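Local atomic coordinates of 3-oxoacyl-[acyl-carrier-protein] synthase 3 (Micrococcus luteus NCTC 2665, PDB entry 4EWP), a protein that probably catalyses the first condensation of fatty acid synthesis, condensing the acetyl group of acetyl-CoA with malonyl-ACP to give 3-oxobutanoyl-ACP, with release of carbon dioxide and CoA. Residues A[244-247]-A[248-252]. Sequence-based numbering, arbitrary orientation.
Sequences FRWA and VWSMA
Trp-246 and Met-251 meet on the buried side of helix 240-262. The methionine chain, bent at chi2 and chi3 (-58° and 95°), brings its methyl over the rim of one indole face, with CE of Met-251 3.7 Å from CZ2 of Trp-246. Its SD stands obliquely, 4.6 Å from the centroid of the six-membered ring of Trp-246, a Met-aromatic contact. Next to it, at the five-membered ring, Ser-250 CB lies 3.6 Å from CD1 of Trp-246. With only the methyl group of an alanine at Trp-246, the Met-251 thioether would probably be left without its aromatic partner and a gap would open beside Phe-336 of strand 330-337.

The backbone widens here into a pi-type turn. The carbonyl O of Trp-246 accepts two N-H groups: Met-251 N, five residues on, approaches almost in line with the C=O bond at 3.2 Å, while Ser-250 N gives the regular helical bond at a more bent angle. Ala-247 packs against Phe-336 and against Ile-281 of helix 279-288.

Phe-244 and Val-248 also pack against helix 279-288. The Phe-244 ring, swung anti to its own nitrogen (chi1 180°), lies alongside Val-248, whose CG2 sits over one ring face in a CH-pi contact, 4.0 Å from the centroid. The solvent side belongs to Arg-245 and Trp-249, where CD1 of Trp-249 lies 3.0 Å from the carbonyl O of Arg-245, at the indole edge near its plane.

The side chain of Trp-246 is about 8 Å from that of Cys-123, and that of Ala-247 about 7 Å from that of His-275, both probable active-site residues. The buried face thus relies on thioether, aromatic and apolar contacts, while one carbonyl serves two N-H groups at the widened turn.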
ATOM      1  N   PHE A 244      19.681  10.546 -11.782  1.00 31.98           N
ATOM      2  CA  PHE A 244      21.087  10.461 -11.355  1.00 26.88           C
ATOM      3  C   PHE A 244      21.470  11.576 -10.379  1.00 29.53           C
ATOM      4  O   PHE A 244      22.039  11.311  -9.317  1.00 31.42           O
ATOM      5  CB  PHE A 244      22.041  10.466 -12.552  1.00 27.76           C
ATOM      6  CG  PHE A 244      23.500  10.381 -12.160  1.00 34.25           C
ATOM      7  CD1 PHE A 244      24.124   9.145 -12.007  1.00 34.07           C
ATOM      8  CD2 PHE A 244      24.241  11.536 -11.923  1.00 33.62           C
ATOM      9  CE1 PHE A 244      25.467   9.065 -11.639  1.00 33.64           C
ATOM     10  CE2 PHE A 244      25.576  11.459 -11.548  1.00 34.98           C
ATOM     11  CZ  PHE A 244      26.191  10.219 -11.411  1.00 33.44           C
ATOM     12  N   ARG A 245      21.171  12.822 -10.740  1.00 30.27           N
ATOM     13  CA  ARG A 245      21.490  13.956  -9.873  1.00 34.96           C
ATOM     14  C   ARG A 245      20.849  13.813  -8.499  1.00 31.14           C
ATOM     15  O   ARG A 245      21.474  14.095  -7.475  1.00 31.66           O
ATOM     16  CB  ARG A 245      21.079  15.285 -10.513  1.00 37.88           C
ATOM     17  CG  ARG A 245      22.023  15.741 -11.586  1.00 42.93           C
ATOM     18  CD  ARG A 245      21.725  17.151 -12.043  1.00 41.98           C
ATOM     19  NE  ARG A 245      20.410  17.259 -12.647  1.00 38.40           N
ATOM     20  CZ  ARG A 245      20.171  17.101 -13.942  1.00 36.02           C
ATOM     21  NH1 ARG A 245      21.156  16.822 -14.773  1.00 31.09           N
ATOM     22  NH2 ARG A 245      18.940  17.218 -14.408  1.00 39.62           N
ATOM     23  N   TRP A 246      19.603  13.364  -8.475  1.00 29.20           N
ATOM     24  CA  TRP A 246      18.889  13.182  -7.210  1.00 28.42           C
ATOM     25  C   TRP A 246      19.414  11.943  -6.469  1.00 27.94           C
ATOM     26  O   TRP A 246      19.807  12.009  -5.300  1.00 28.24           O
ATOM     27  CB  TRP A 246      17.376  13.088  -7.493  1.00 25.80           C
ATOM     28  CG  TRP A 246      16.508  12.764  -6.321  1.00 22.51           C
ATOM     29  CD1 TRP A 246      16.123  13.616  -5.329  1.00 20.90           C
ATOM     30  CD2 TRP A 246      15.877  11.501  -6.033  1.00 20.25           C
ATOM     31  NE1 TRP A 246      15.313  12.958  -4.431  1.00 23.85           N
ATOM     32  CE2 TRP A 246      15.148  11.661  -4.841  1.00 20.64           C
ATOM     33  CE3 TRP A 246      15.862  10.257  -6.670  1.00 18.29           C
ATOM     34  CZ2 TRP A 246      14.418  10.626  -4.270  1.00 24.72           C
ATOM     35  CZ3 TRP A 246      15.146   9.230  -6.105  1.00 20.11           C
ATOM     36  CH2 TRP A 246      14.423   9.420  -4.919  1.00 24.04           C
ATOM     37  N   ALA A 247      19.431  10.817  -7.172  1.00 29.20           N
ATOM     38  CA  ALA A 247      19.829   9.532  -6.597  1.00 28.70           C
ATOM     39  C   ALA A 247      21.153   9.580  -5.848  1.00 32.95           C
ATOM     40  O   ALA A 247      21.329   8.902  -4.831  1.00 37.81           O
ATOM     41  CB  ALA A 247      19.903   8.474  -7.688  1.00 25.07           C
ATOM     42  N   VAL A 248      22.095  10.349  -6.379  1.00 30.26           N
ATOM     43  CA  VAL A 248      23.441  10.410  -5.827  1.00 31.45           C
ATOM     44  C   VAL A 248      23.600  11.546  -4.822  1.00 32.95           C
ATOM     45  O   VAL A 248      23.913  11.304  -3.665  1.00 33.16           O
ATOM     46  CB  VAL A 248      24.499  10.588  -6.945  1.00 35.80           C
ATOM     47  CG1 VAL A 248      25.877  10.827  -6.341  1.00 37.06           C
ATOM     48  CG2 VAL A 248      24.512   9.375  -7.862  1.00 34.99           C
ATOM     49  N   TRP A 249      23.378  12.780  -5.268  1.00 32.70           N
ATOM     50  CA  TRP A 249      23.698  13.958  -4.463  1.00 34.79           C
ATOM     51  C   TRP A 249      22.636  14.296  -3.417  1.00 40.40           C
ATOM     52  O   TRP A 249      22.948  14.897  -2.389  1.00 45.94           O
ATOM     53  CB  TRP A 249      23.962  15.151  -5.381  1.00 40.30           C
ATOM     54  CG  TRP A 249      24.812  14.739  -6.545  1.00 41.13           C
ATOM     55  CD1 TRP A 249      24.402  14.534  -7.830  1.00 43.21           C
ATOM     56  CD2 TRP A 249      26.197  14.412  -6.512  1.00 37.02           C
ATOM     57  NE1 TRP A 249      25.452  14.125  -8.606  1.00 40.94           N
ATOM     58  CE2 TRP A 249      26.569  14.038  -7.820  1.00 40.19           C
ATOM     59  CE3 TRP A 249      27.168  14.407  -5.508  1.00 38.07           C
ATOM     60  CZ2 TRP A 249      27.868  13.665  -8.151  1.00 41.61           C
ATOM     61  CZ3 TRP A 249      28.454  14.042  -5.838  1.00 42.36           C
ATOM     62  CH2 TRP A 249      28.794  13.674  -7.151  1.00 42.55           C
ATOM     63  N   SER A 250      21.389  13.899  -3.661  1.00 31.81           N
ATOM     64  CA  SER A 250      20.351  14.091  -2.656  1.00 26.98           C
ATOM     65  C   SER A 250      20.315  12.939  -1.649  1.00 26.10           C
ATOM     66  O   SER A 250      20.283  13.153  -0.435  1.00 25.13           O
ATOM     67  CB  SER A 250      18.986  14.278  -3.319  1.00 28.69           C
ATOM     68  OG  SER A 250      18.867  15.598  -3.815  1.00 30.90           O
ATOM     69  N   MET A 251      20.330  11.715  -2.159  1.00 22.64           N
ATOM     70  CA  MET A 251      20.331  10.549  -1.304  1.00 20.63           C
ATOM     71  C   MET A 251      21.589  10.455  -0.441  1.00 21.42           C
ATOM     72  O   MET A 251      21.555   9.886   0.641  1.00 27.89           O
ATOM     73  CB  MET A 251      20.113   9.281  -2.122  1.00 20.86           C
ATOM     74  CG  MET A 251      18.711   9.212  -2.747  1.00 26.42           C
ATOM     75  SD  MET A 251      17.338   9.297  -1.560  1.00 29.44           S
ATOM     76  CE  MET A 251      16.908  11.037  -1.556  1.00 19.35           C
ATOM     77  N   ALA A 252      22.694  11.028  -0.891  1.00 24.86           N
ATOM     78  CA  ALA A 252      23.888  10.987  -0.062  1.00 24.63           C
ATOM     79  C   ALA A 252      23.628  11.741   1.242  1.00 23.90           C
ATOM     80  O   ALA A 252      24.129  11.361   2.292  1.00 29.02           O
ATOM     81  CB  ALA A 252      25.099  11.537  -0.795  1.00 23.73           C
TER